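Local coordinates for probable amidase (Thermus thermophilus, PDB 2DC0), which is a probable amidase of the amidase family, built on a large mixed beta-sheet with helices packed on it, at residues A[171-176]-A[386-391]; A[182-187]-A[420-425]; A[251-256]-A[352-357]; A[259-264]-A[269-274]; A[410-415]-A[427-432]. All coordinates share one frame; numbering follows the deposited sequence.

Overall arrangement
Contacts 2 and 5 share the C-terminal helix 419-430, which presses on strands 182-185 and 406-413 of the central mixed sheet. Contacts 3 and 4 share helix 251-263, which lies toward the outer end of that sheet, on strands 350-354 and 270-273. Contact 1, on the other face, is the most central of the five, its centre about 7 Å from the centre of the chain; contact 4 is the most peripheral and partly solvent-exposed. Chemistry follows place: contact 1 buries an arginine with polar partners, contacts 2 and 5 are purely apolar, contact 3 adds a bridging water, and contact 4 pairs apolar packing with one backbone bond.

Contact 1: residues A[171-176]-A[386-391]; sequences SIRIPA and LPFSLL
Arg-173 and Phe-388 meet edge against edge. They do so in the buried core of the amidase fold, where the start of helix 173-179 faces the short helix 386-390. NH1 of Arg-173 sits in the plane of the Phe-388 ring, 3.8 Å from its CD2, and CD2 in turn lies in the plane of the guanidinium, although the two planes are 76° apart. One face of the ring is taken by its own neighbour, with Pro-387 CB 4.2 Å above the ring centre. At another point of the guanidinium edge, near the plane, stands OG of Ser-389, and Ser-389 CB approaches Arg-173 NH2 to 3.4 Å.

From the 171-176 side it is Arg-173 that makes the contact. Its chain is bent at CG-CD (chi3 -73°), which turns the guanidinium in toward Phe-388 and Ser-389 while the side chain also rests on strand 395-403. This buried polar group is well supplied with partners: NH2 forms a salt bridge with Asp-167 and NH1 donates to Thr-385 O, just ahead of helix 386-390. Asp-167 also binds the backbone of Ile-172, and it probably stabilises the positive charge. Ser-389 OG has both Thr-168 O and, at 3.1 Å, Leu-386 O within reach of its single proton. On the Phe-388 side, the CB atom of that residue is 3.8 Å from Arg-173 NH1.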
# COMPACT_ATOMS: atom_id res chain seq x y z
N SER A 171 -0.14 18.04 -6.44
CA SER A 171 0.69 19.14 -6.92
C SER A 171 1.22 19.12 -8.35
O SER A 171 1.80 20.10 -8.81
CB SER A 171 1.83 19.36 -5.93
OG SER A 171 1.32 20.06 -4.81
N ILE A 172 1.03 18.00 -9.05
CA ILE A 172 1.44 17.92 -10.45
C ILE A 172 0.15 17.95 -11.29
O ILE A 172 0.03 18.73 -12.23
CB ILE A 172 2.21 16.60 -10.76
CG1 ILE A 172 3.68 16.77 -10.38
CG2 ILE A 172 2.08 16.23 -12.23
CD1 ILE A 172 4.47 15.46 -10.27
N ARG A 173 -0.80 17.09 -10.94
CA ARG A 173 -2.06 17.00 -11.66
C ARG A 173 -2.93 18.26 -11.60
O ARG A 173 -3.50 18.67 -12.62
CB ARG A 173 -2.83 15.78 -11.16
CG ARG A 173 -2.07 14.48 -11.44
CD ARG A 173 -2.53 13.33 -10.56
NE ARG A 173 -2.07 13.49 -9.18
CZ ARG A 173 -2.71 12.98 -8.13
NH1 ARG A 173 -3.83 12.28 -8.30
NH2 ARG A 173 -2.22 13.17 -6.90
N ILE A 174 -3.03 18.88 -10.43
CA ILE A 174 -3.85 20.08 -10.28
C ILE A 174 -3.37 21.23 -11.18
O ILE A 174 -4.16 21.79 -11.94
CB ILE A 174 -3.90 20.53 -8.80
CG1 ILE A 174 -4.65 19.46 -7.99
CG2 ILE A 174 -4.61 21.89 -8.67
CD1 ILE A 174 -4.46 19.55 -6.50
N PRO A 175 -2.08 21.60 -11.11
CA PRO A 175 -1.64 22.70 -11.97
C PRO A 175 -1.72 22.33 -13.46
O PRO A 175 -1.97 23.19 -14.31
CB PRO A 175 -0.21 22.98 -11.49
CG PRO A 175 0.23 21.68 -10.90
CD PRO A 175 -1.01 21.17 -10.20
N ALA A 176 -1.52 21.05 -13.77
CA ALA A 176 -1.61 20.61 -15.16
C ALA A 176 -3.04 20.86 -15.64
O ALA A 176 -3.25 21.41 -16.72
CB ALA A 176 -1.27 19.12 -15.28
N LEU A 386 -5.89 13.71 -4.11
CA LEU A 386 -5.14 13.11 -3.01
C LEU A 386 -5.19 11.59 -2.78
O LEU A 386 -4.21 11.01 -2.34
CB LEU A 386 -5.49 13.85 -1.70
CG LEU A 386 -6.89 13.73 -1.07
CD1 LEU A 386 -7.01 12.40 -0.34
CD2 LEU A 386 -7.08 14.89 -0.07
N PRO A 387 -6.32 10.92 -3.10
CA PRO A 387 -6.36 9.47 -2.87
C PRO A 387 -5.29 8.68 -3.62
O PRO A 387 -4.69 7.75 -3.07
CB PRO A 387 -7.76 9.08 -3.34
CG PRO A 387 -8.56 10.35 -3.16
CD PRO A 387 -7.59 11.40 -3.66
N PHE A 388 -5.04 9.06 -4.86
CA PHE A 388 -4.10 8.34 -5.71
C PHE A 388 -2.63 8.57 -5.38
O PHE A 388 -1.79 7.69 -5.61
CB PHE A 388 -4.46 8.67 -7.16
CG PHE A 388 -5.94 8.61 -7.39
CD1 PHE A 388 -6.63 7.41 -7.25
CD2 PHE A 388 -6.67 9.78 -7.62
CE1 PHE A 388 -8.02 7.37 -7.31
CE2 PHE A 388 -8.07 9.75 -7.68
CZ PHE A 388 -8.75 8.54 -7.52
N SER A 389 -2.31 9.74 -4.83
CA SER A 389 -0.94 10.03 -4.43
C SER A 389 -0.77 9.41 -3.04
O SER A 389 0.27 8.83 -2.72
CB SER A 389 -0.69 11.54 -4.39
OG SER A 389 -1.74 12.21 -3.72
N LEU A 390 -1.81 9.52 -2.22
CA LEU A 390 -1.79 8.95 -0.87
C LEU A 390 -1.45 7.46 -0.95
O LEU A 390 -0.66 6.96 -0.16
CB LEU A 390 -3.16 9.11 -0.19
CG LEU A 390 -3.28 8.46 1.21
CD1 LEU A 390 -2.39 9.20 2.21
CD2 LEU A 390 -4.73 8.48 1.66
N LEU A 391 -2.06 6.77 -1.91
CA LEU A 391 -1.86 5.33 -2.08
C LEU A 391 -0.78 4.93 -3.09
O LEU A 391 -0.54 3.75 -3.31
CB LEU A 391 -3.20 4.66 -2.43
CG LEU A 391 -4.26 4.81 -1.32
CD1 LEU A 391 -5.60 4.23 -1.76
CD2 LEU A 391 -3.76 4.09 -0.07

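Contact 2: residues A[182-187]-A[420-425]; sequences VGFKPS and GKVLAL
Phe-184 lies between a helix and its own chain. Leu-423 covers one face of its ring, and the backbone N of Pro-186 is 3.9 Å above the other, offset toward the rim. The contact is a helix-on-sheet packing in the amidase core, joining strand 182-185 to the C-terminal helix 419-430.

The ring of Phe-184 is swung clear of its own backbone N (chi1 -177°) and extends from the strand toward the helix. The Leu-423 side chain crosses it at about a right angle and makes a CH-pi contact: CD2 is 3.9 Å from the ring centroid, only 5° off the normal. Its other branch stays on the same face but lies out beyond the rim, Leu-423 CD1 being 3.9 Å from Phe-184 CE2. Leu-423 also touches His-217 of helix 213-224, and Thr-220 of that helix touches Phe-184. Val-422, one residue earlier, comes in obliquely and leans on Leu-396 of the neighbouring strand as well; its CG1 stands 3.9 Å from Phe-184 CE1.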
# COMPACT_ATOMS: atom_id res chain seq x y z
N VAL A 182 -0.13 18.45 -19.72
CA VAL A 182 -0.12 17.07 -19.28
C VAL A 182 0.74 16.94 -18.03
O VAL A 182 1.83 17.51 -17.95
CB VAL A 182 0.45 16.14 -20.38
CG1 VAL A 182 0.63 14.72 -19.84
CG2 VAL A 182 -0.48 16.13 -21.59
N GLY A 183 0.25 16.20 -17.04
CA GLY A 183 1.01 16.01 -15.83
C GLY A 183 0.96 14.55 -15.45
O GLY A 183 -0.12 13.98 -15.35
N PHE A 184 2.11 13.92 -15.24
CA PHE A 184 2.08 12.52 -14.87
C PHE A 184 2.72 12.21 -13.52
O PHE A 184 3.87 12.57 -13.27
CB PHE A 184 2.75 11.66 -15.95
CG PHE A 184 2.70 10.18 -15.68
CD1 PHE A 184 1.48 9.54 -15.45
CD2 PHE A 184 3.86 9.42 -15.65
CE1 PHE A 184 1.42 8.16 -15.19
CE2 PHE A 184 3.83 8.05 -15.40
CZ PHE A 184 2.61 7.41 -15.17
N LYS A 185 1.95 11.57 -12.64
CA LYS A 185 2.45 11.16 -11.33
C LYS A 185 2.63 9.65 -11.42
O LYS A 185 1.66 8.90 -11.35
CB LYS A 185 1.46 11.47 -10.20
CG LYS A 185 2.01 11.04 -8.82
CD LYS A 185 0.92 10.87 -7.77
CE LYS A 185 0.12 9.59 -7.99
NZ LYS A 185 0.99 8.38 -7.85
N PRO A 186 3.88 9.19 -11.59
CA PRO A 186 4.16 7.76 -11.69
C PRO A 186 3.90 7.06 -10.37
O PRO A 186 3.58 7.69 -9.36
CB PRO A 186 5.65 7.71 -12.04
CG PRO A 186 5.92 9.05 -12.67
CD PRO A 186 5.11 9.98 -11.80
N SER A 187 4.03 5.74 -10.39
CA SER A 187 3.85 4.95 -9.17
C SER A 187 4.86 5.49 -8.17
O SER A 187 5.95 5.94 -8.55
CB SER A 187 4.16 3.47 -9.43
OG SER A 187 3.22 2.90 -10.34
N GLY A 420 2.91 2.13 -17.50
CA GLY A 420 2.85 1.97 -18.94
C GLY A 420 1.43 1.89 -19.45
O GLY A 420 1.09 2.47 -20.48
N LYS A 421 0.58 1.17 -18.72
CA LYS A 421 -0.82 1.02 -19.11
C LYS A 421 -1.54 2.35 -19.02
O LYS A 421 -2.35 2.69 -19.88
CB LYS A 421 -1.50 -0.01 -18.20
CG LYS A 421 -2.92 -0.39 -18.62
CD LYS A 421 -3.46 -1.49 -17.71
CE LYS A 421 -4.84 -1.97 -18.16
NZ LYS A 421 -4.79 -2.56 -19.52
N VAL A 422 -1.25 3.11 -17.97
CA VAL A 422 -1.87 4.42 -17.79
C VAL A 422 -1.48 5.35 -18.93
O VAL A 422 -2.33 6.02 -19.52
CB VAL A 422 -1.44 5.05 -16.45
CG1 VAL A 422 -1.95 6.48 -16.35
CG2 VAL A 422 -2.01 4.22 -15.30
N LEU A 423 -0.19 5.37 -19.25
CA LEU A 423 0.31 6.23 -20.32
C LEU A 423 -0.27 5.82 -21.67
O LEU A 423 -0.58 6.67 -22.50
CB LEU A 423 1.84 6.19 -20.34
CG LEU A 423 2.44 6.91 -19.12
CD1 LEU A 423 3.92 6.58 -18.96
CD2 LEU A 423 2.24 8.41 -19.30
N ALA A 424 -0.43 4.52 -21.89
CA ALA A 424 -1.00 4.04 -23.15
C ALA A 424 -2.46 4.48 -23.25
O ALA A 424 -2.90 4.97 -24.29
CB ALA A 424 -0.90 2.51 -23.22
N LEU A 425 -3.22 4.30 -22.17
CA LEU A 425 -4.62 4.71 -22.17
C LEU A 425 -4.72 6.22 -22.32
O LEU A 425 -5.66 6.73 -22.93
CB LEU A 425 -5.31 4.25 -20.88
CG LEU A 425 -5.51 2.74 -20.72
CD1 LEU A 425 -5.85 2.42 -19.27
CD2 LEU A 425 -6.61 2.25 -21.65

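Contact 3: residues A[251-256]-A[352-357]; sequences VEVRKA and LLPVQP
Val-253 carries nearly all of this contact, in which the first turns of helix 251-263 pack on the C-terminal end of sheet strand 350-354 and the loop that follows it. The strand lies toward one end of the central sheet of the amidase fold, and the helix packs beside it.

The packing is tight around the valine branches. Val-253 CG2 is only 3.2 Å from Pro-357 O, and Val-253 CB lies 3.3 Å from the same oxygen. Val-253 CG1 instead reaches past the Pro-354 ring, running in the opposite direction to it, at 3.8 Å from Pro-354 CB. Val-253 CG1 also rests 3.5 Å from Gln-356 O, a carbonyl buried here without a polar partner in the model. CB of Pro-357 points away from the helix, and its carbonyl is what faces Val-253.

Part of the helix surface faces solvent: Val-251, Glu-252 and Lys-255 are exposed, and Lys-255 NZ pairs with Glu-252 OE1 at 3.6 Å in a salt bridge, while Arg-254 is paired with Glu-371. Between the two regimes Pro-357 is backbone-bonded to Gly-250, just before the helix, and a water adds a second tie, using an amide too early in the helix for the usual intrahelical bond: the water accepts from Val-253 N at 3.0 Å and donates to Pro-357 O at 2.9 Å.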
# COMPACT_ATOMS: atom_id res chain seq x y z
N VAL A 251 -21.22 22.00 -11.24
CA VAL A 251 -22.20 21.68 -12.28
C VAL A 251 -21.66 21.60 -13.72
O VAL A 251 -22.02 20.67 -14.45
CB VAL A 251 -23.37 22.71 -12.26
CG1 VAL A 251 -24.33 22.44 -13.42
CG2 VAL A 251 -24.13 22.61 -10.94
N GLU A 252 -20.82 22.55 -14.11
CA GLU A 252 -20.27 22.56 -15.47
C GLU A 252 -19.27 21.44 -15.76
O GLU A 252 -19.25 20.90 -16.87
CB GLU A 252 -19.63 23.91 -15.79
CG GLU A 252 -20.60 25.10 -15.83
CD GLU A 252 -21.84 24.84 -16.67
OE1 GLU A 252 -21.71 24.43 -17.85
OE2 GLU A 252 -22.96 25.06 -16.16
N VAL A 253 -18.43 21.11 -14.79
CA VAL A 253 -17.46 20.04 -14.98
C VAL A 253 -18.22 18.72 -14.99
O VAL A 253 -17.87 17.79 -15.72
CB VAL A 253 -16.38 20.06 -13.88
CG1 VAL A 253 -15.55 18.78 -13.90
CG2 VAL A 253 -15.46 21.27 -14.09
N ARG A 254 -19.28 18.66 -14.19
CA ARG A 254 -20.11 17.46 -14.14
C ARG A 254 -20.66 17.21 -15.54
O ARG A 254 -20.68 16.07 -16.01
CB ARG A 254 -21.28 17.68 -13.18
CG ARG A 254 -22.24 16.51 -13.12
CD ARG A 254 -22.06 15.79 -11.80
NE ARG A 254 -21.56 14.44 -11.97
CZ ARG A 254 -21.14 13.69 -10.96
NH1 ARG A 254 -21.16 14.17 -9.72
NH2 ARG A 254 -20.72 12.46 -11.20
N LYS A 255 -21.11 18.27 -16.19
CA LYS A 255 -21.67 18.16 -17.53
C LYS A 255 -20.61 17.73 -18.55
O LYS A 255 -20.87 16.88 -19.40
CB LYS A 255 -22.31 19.49 -17.95
CG LYS A 255 -23.56 19.82 -17.12
CD LYS A 255 -23.97 21.28 -17.23
CE LYS A 255 -24.41 21.65 -18.64
NZ LYS A 255 -24.89 23.07 -18.66
N ALA A 256 -19.42 18.31 -18.46
CA ALA A 256 -18.35 17.95 -19.38
C ALA A 256 -17.96 16.49 -19.19
O ALA A 256 -17.78 15.76 -20.16
CB ALA A 256 -17.14 18.85 -19.17
N LEU A 352 -11.48 6.75 -14.31
CA LEU A 352 -11.55 8.06 -14.94
C LEU A 352 -12.36 8.97 -14.01
O LEU A 352 -13.37 8.55 -13.46
CB LEU A 352 -12.27 8.01 -16.28
CG LEU A 352 -11.61 7.33 -17.48
CD1 LEU A 352 -12.45 7.58 -18.73
CD2 LEU A 352 -10.20 7.90 -17.67
N LEU A 353 -11.89 10.20 -13.85
CA LEU A 353 -12.58 11.20 -13.03
C LEU A 353 -11.88 12.53 -13.26
O LEU A 353 -10.67 12.57 -13.52
CB LEU A 353 -12.52 10.84 -11.54
CG LEU A 353 -11.14 10.81 -10.87
CD1 LEU A 353 -11.26 11.17 -9.39
CD2 LEU A 353 -10.54 9.42 -11.04
N PRO A 354 -12.61 13.65 -13.18
CA PRO A 354 -11.98 14.95 -13.38
C PRO A 354 -10.84 15.16 -12.39
O PRO A 354 -10.83 14.56 -11.31
CB PRO A 354 -13.13 15.93 -13.14
CG PRO A 354 -14.32 15.15 -13.56
CD PRO A 354 -14.05 13.80 -12.94
N VAL A 355 -9.89 16.01 -12.75
CA VAL A 355 -8.77 16.28 -11.87
C VAL A 355 -9.11 17.50 -11.00
O VAL A 355 -8.42 17.78 -10.02
CB VAL A 355 -7.48 16.58 -12.67
CG1 VAL A 355 -7.55 17.97 -13.28
CG2 VAL A 355 -6.27 16.44 -11.78
N GLN A 356 -10.17 18.20 -11.38
CA GLN A 356 -10.63 19.39 -10.68
C GLN A 356 -12.17 19.48 -10.78
O GLN A 356 -12.76 19.00 -11.75
CB GLN A 356 -10.00 20.63 -11.33
CG GLN A 356 -10.33 20.71 -12.82
CD GLN A 356 -9.41 21.64 -13.58
OE1 GLN A 356 -9.54 22.86 -13.53
NE2 GLN A 356 -8.46 21.05 -14.28
N PRO A 357 -12.82 20.10 -9.79
CA PRO A 357 -14.29 20.23 -9.81
C PRO A 357 -14.76 21.46 -10.58
O PRO A 357 -15.93 21.55 -10.97
CB PRO A 357 -14.64 20.34 -8.34
CG PRO A 357 -13.48 21.17 -7.82
CD PRO A 357 -12.29 20.48 -8.47
O HOH W 1 -17.59 23.11 -12.78

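Contact 4: residues A[259-264]-A[269-274]; sequences RLLEDL and AEVREV
Val-271 is met by two leucines, Leu-261 and Leu-264, each crossing its side chain at about a right angle. They join the last turn of helix 251-263 to strand 270-273, the second half of a beta-alpha-beta crossover that starts from the adjacent parallel strand 237-240 and ends at 270-273, an edge strand of the sheet within this chain.

The two methyls of Val-271 divide the work. CG1, placed opposite the residue's own N by a chi1 of -179°, faces Leu-261, whose CD2 is 4.1 Å away. CG2 settles against Leu-264 and is closer, 3.6 Å from its CD1 and nearly as near to its CB. Leu-264 continues inward to Leu-352 of strand 350-354, while Leu-261 leans on Val-240, so the helix end is bedded on several strands.

Where the chain turns back, Ala-269 points its methyl toward Leu-264, with CB 3.4 Å from Leu-264 O. Ala-269 N donates to that same oxygen at 3.0 Å, a bent bond of 140°, closing the short connection between helix and strand.

Glu-270 points away from the helix, and on its side of the strand Arg-272 grips it in a two-pronged, side-on salt bridge. The guanidinium stays nearly coplanar with both oxygens: Arg-272 NH2 donates to Glu-270 OE1 at 3.1 Å, and NE reaches OE2 at 2.6 Å from above the carboxylate plane.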
# COMPACT_ATOMS: atom_id res chain seq x y z
N ARG A 259 -20.57 14.15 -20.60
CA ARG A 259 -20.50 14.14 -22.06
C ARG A 259 -19.46 13.12 -22.52
O ARG A 259 -19.69 12.34 -23.45
CB ARG A 259 -20.12 15.53 -22.59
CG ARG A 259 -19.76 15.57 -24.07
CD ARG A 259 -19.23 16.94 -24.47
NE ARG A 259 -18.77 16.97 -25.85
CZ ARG A 259 -18.18 18.01 -26.42
NH1 ARG A 259 -17.96 19.12 -25.72
NH2 ARG A 259 -17.80 17.95 -27.69
N LEU A 260 -18.30 13.14 -21.86
CA LEU A 260 -17.23 12.21 -22.19
C LEU A 260 -17.71 10.78 -21.98
O LEU A 260 -17.49 9.91 -22.82
CB LEU A 260 -16.01 12.46 -21.30
CG LEU A 260 -14.88 11.43 -21.42
CD1 LEU A 260 -14.35 11.44 -22.85
CD2 LEU A 260 -13.76 11.76 -20.44
N LEU A 261 -18.38 10.54 -20.85
CA LEU A 261 -18.87 9.20 -20.58
C LEU A 261 -19.87 8.78 -21.65
O LEU A 261 -19.90 7.61 -22.05
CB LEU A 261 -19.51 9.15 -19.18
CG LEU A 261 -18.56 9.49 -18.03
CD1 LEU A 261 -19.21 9.13 -16.70
CD2 LEU A 261 -17.26 8.72 -18.19
N GLU A 262 -20.67 9.73 -22.13
CA GLU A 262 -21.66 9.46 -23.17
C GLU A 262 -21.02 9.14 -24.52
O GLU A 262 -21.58 8.36 -25.29
CB GLU A 262 -22.60 10.66 -23.32
CG GLU A 262 -23.59 10.86 -22.18
CD GLU A 262 -24.72 9.84 -22.20
OE1 GLU A 262 -25.41 9.74 -23.24
OE2 GLU A 262 -24.93 9.15 -21.18
N ASP A 263 -19.87 9.73 -24.80
CA ASP A 263 -19.19 9.50 -26.08
C ASP A 263 -18.28 8.27 -26.13
O ASP A 263 -18.07 7.70 -27.20
CB ASP A 263 -18.38 10.73 -26.50
CG ASP A 263 -19.26 11.89 -26.97
OD1 ASP A 263 -20.30 11.63 -27.60
OD2 ASP A 263 -18.89 13.05 -26.72
N LEU A 264 -17.73 7.86 -24.99
CA LEU A 264 -16.81 6.72 -24.96
C LEU A 264 -17.31 5.46 -25.66
O LEU A 264 -16.54 4.79 -26.36
CB LEU A 264 -16.40 6.40 -23.51
CG LEU A 264 -15.39 7.39 -22.92
CD1 LEU A 264 -15.08 7.04 -21.47
CD2 LEU A 264 -14.10 7.36 -23.76
N ALA A 269 -15.15 2.09 -26.55
CA ALA A 269 -14.64 1.90 -25.20
C ALA A 269 -15.84 1.54 -24.33
O ALA A 269 -16.98 1.72 -24.75
CB ALA A 269 -13.99 3.19 -24.69
N GLU A 270 -15.59 1.04 -23.13
CA GLU A 270 -16.68 0.69 -22.22
C GLU A 270 -16.56 1.49 -20.93
O GLU A 270 -15.45 1.78 -20.47
CB GLU A 270 -16.67 -0.80 -21.89
CG GLU A 270 -18.01 -1.31 -21.39
CD GLU A 270 -17.90 -2.62 -20.62
OE1 GLU A 270 -17.15 -3.51 -21.06
OE2 GLU A 270 -18.58 -2.75 -19.57
N VAL A 271 -17.70 1.84 -20.35
CA VAL A 271 -17.73 2.60 -19.11
C VAL A 271 -18.50 1.84 -18.05
O VAL A 271 -19.67 1.52 -18.24
CB VAL A 271 -18.41 3.97 -19.32
CG1 VAL A 271 -18.42 4.75 -18.02
CG2 VAL A 271 -17.69 4.75 -20.42
N ARG A 272 -17.84 1.55 -16.93
CA ARG A 272 -18.49 0.83 -15.84
C ARG A 272 -18.41 1.62 -14.54
O ARG A 272 -17.36 2.17 -14.21
CB ARG A 272 -17.83 -0.53 -15.61
CG ARG A 272 -17.89 -1.48 -16.81
CD ARG A 272 -17.19 -2.81 -16.48
NE ARG A 272 -17.07 -3.67 -17.66
CZ ARG A 272 -16.46 -4.85 -17.67
NH1 ARG A 272 -15.91 -5.33 -16.56
NH2 ARG A 272 -16.39 -5.55 -18.80
N GLU A 273 -19.52 1.69 -13.82
CA GLU A 273 -19.52 2.38 -12.55
C GLU A 273 -18.80 1.49 -11.56
O GLU A 273 -18.94 0.27 -11.62
CB GLU A 273 -20.95 2.60 -12.03
CG GLU A 273 -20.96 3.44 -10.75
CD GLU A 273 -22.31 3.48 -10.07
OE1 GLU A 273 -23.34 3.27 -10.75
OE2 GLU A 273 -22.34 3.74 -8.85
N VAL A 274 -18.01 2.09 -10.67
CA VAL A 274 -17.29 1.33 -9.65
C VAL A 274 -17.50 2.07 -8.33
O VAL A 274 -17.86 3.25 -8.33
CB VAL A 274 -15.75 1.26 -9.91
CG1 VAL A 274 -15.47 0.53 -11.22
CG2 VAL A 274 -15.15 2.65 -9.92

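Contact 5: residues A[410-415]-A[427-432]; sequences LQVVGA and GWLEAR
The last beta-alpha unit of the chain, in which strand 406-413 of the central sheet is followed by the C-terminal helix 419-430, closes on itself through Leu-429 and two strand residues. Leu-410 and Val-412 point to the helix side of the sheet, while Gln-411 between them faces the other way, toward Phe-388 of helix 386-390.

Leu-429 and Val-412 reach toward each other tip to tip: Leu-429 CD1 is 3.7 Å from Val-412 CG2. Leu-410 CD2 approaches Leu-429 CD1 more loosely, at 4.3 Å. CB of Leu-429 points toward the strand, and a chi1 of -74° sets CG opposite the carbonyl carbon. The junction is entirely apolar and small. Across it, Val-412 CA and Leu-429 CA are 9.4 Å from each other. Val-412 also touches Leu-352 of strand 350-354, and Leu-410 packs on Leu-398 and Phe-400, so the leucine tip meets a floor shared by neighbouring strands.

Beyond the contact, the side chain of Arg-432 folds back over Trp-428, which itself rests on Ala-269. Arg-432 lays its CD 3.5 Å above the indole plane, toward the rim, and Trp-428 NE1 lies 3.2 Å above the guanidinium centre. From there Arg-432 NH1 donates to Trp-428 O at 2.8 Å.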
# COMPACT_ATOMS: atom_id res chain seq x y z
N LEU A 410 -8.48 15.81 -16.90
CA LEU A 410 -9.03 14.49 -16.62
C LEU A 410 -7.97 13.59 -16.00
O LEU A 410 -6.81 13.62 -16.40
CB LEU A 410 -9.53 13.83 -17.92
CG LEU A 410 -10.10 12.42 -17.81
CD1 LEU A 410 -11.47 12.47 -17.13
CD2 LEU A 410 -10.24 11.80 -19.21
N GLN A 411 -8.38 12.80 -15.01
CA GLN A 411 -7.46 11.88 -14.37
C GLN A 411 -7.67 10.46 -14.88
O GLN A 411 -8.81 10.02 -15.03
CB GLN A 411 -7.66 11.86 -12.85
CG GLN A 411 -7.11 13.06 -12.11
CD GLN A 411 -7.21 12.88 -10.61
OE1 GLN A 411 -8.30 12.98 -10.04
NE2 GLN A 411 -6.09 12.59 -9.97
N VAL A 412 -6.57 9.78 -15.17
CA VAL A 412 -6.58 8.40 -15.62
C VAL A 412 -5.79 7.69 -14.53
O VAL A 412 -4.59 7.92 -14.39
CB VAL A 412 -5.86 8.23 -16.98
CG1 VAL A 412 -5.94 6.77 -17.42
CG2 VAL A 412 -6.50 9.14 -18.04
N VAL A 413 -6.46 6.85 -13.75
CA VAL A 413 -5.85 6.14 -12.62
C VAL A 413 -5.64 4.65 -12.88
O VAL A 413 -6.59 3.94 -13.20
CB VAL A 413 -6.73 6.28 -11.36
CG1 VAL A 413 -6.04 5.65 -10.16
CG2 VAL A 413 -7.05 7.75 -11.10
N GLY A 414 -4.41 4.17 -12.71
CA GLY A 414 -4.13 2.76 -12.92
C GLY A 414 -3.69 2.04 -11.66
O GLY A 414 -3.52 2.66 -10.61
N ALA A 415 -3.50 0.72 -11.77
CA ALA A 415 -3.06 -0.09 -10.64
C ALA A 415 -1.60 0.23 -10.35
O ALA A 415 -0.87 0.71 -11.22
CB ALA A 415 -3.22 -1.58 -10.96
N GLY A 427 -2.70 8.11 -24.04
CA GLY A 427 -2.46 8.43 -25.43
C GLY A 427 -3.69 8.15 -26.27
O GLY A 427 -4.03 8.90 -27.19
N TRP A 428 -4.37 7.06 -25.93
CA TRP A 428 -5.59 6.66 -26.64
C TRP A 428 -6.65 7.74 -26.46
O TRP A 428 -7.32 8.14 -27.43
CB TRP A 428 -6.10 5.34 -26.08
CG TRP A 428 -7.27 4.78 -26.83
CD1 TRP A 428 -7.23 3.96 -27.92
CD2 TRP A 428 -8.65 4.99 -26.53
NE1 TRP A 428 -8.50 3.65 -28.33
CE2 TRP A 428 -9.40 4.27 -27.50
CE3 TRP A 428 -9.34 5.73 -25.56
CZ2 TRP A 428 -10.80 4.26 -27.51
CZ3 TRP A 428 -10.73 5.72 -25.57
CH2 TRP A 428 -11.44 4.99 -26.54
N LEU A 429 -6.81 8.22 -25.23
CA LEU A 429 -7.79 9.26 -24.92
C LEU A 429 -7.42 10.60 -25.55
O LEU A 429 -8.26 11.27 -26.13
CB LEU A 429 -7.92 9.42 -23.40
CG LEU A 429 -8.67 8.31 -22.66
CD1 LEU A 429 -8.37 8.40 -21.16
CD2 LEU A 429 -10.18 8.46 -22.90
N GLU A 430 -6.15 10.97 -25.43
CA GLU A 430 -5.65 12.23 -25.98
C GLU A 430 -5.96 12.37 -27.48
O GLU A 430 -6.32 13.45 -27.95
CB GLU A 430 -4.14 12.32 -25.75
CG GLU A 430 -3.46 13.58 -26.26
CD GLU A 430 -1.94 13.50 -26.10
OE1 GLU A 430 -1.35 12.56 -26.66
OE2 GLU A 430 -1.36 14.36 -25.42
N ALA A 431 -5.80 11.28 -28.21
CA ALA A 431 -6.06 11.27 -29.65
C ALA A 431 -7.56 11.37 -29.95
O ALA A 431 -7.94 11.61 -31.09
CB ALA A 431 -5.49 9.98 -30.27
N ARG A 432 -8.39 11.20 -28.92
CA ARG A 432 -9.84 11.25 -29.08
C ARG A 432 -10.55 12.35 -28.27
O ARG A 432 -11.78 12.37 -28.18
CB ARG A 432 -10.44 9.89 -28.73
CG ARG A 432 -9.97 8.78 -29.65
CD ARG A 432 -10.37 7.38 -29.17
NE ARG A 432 -9.95 6.37 -30.13
CZ ARG A 432 -8.68 6.12 -30.44
NH1 ARG A 432 -7.70 6.80 -29.86
NH2 ARG A 432 -8.38 5.20 -31.35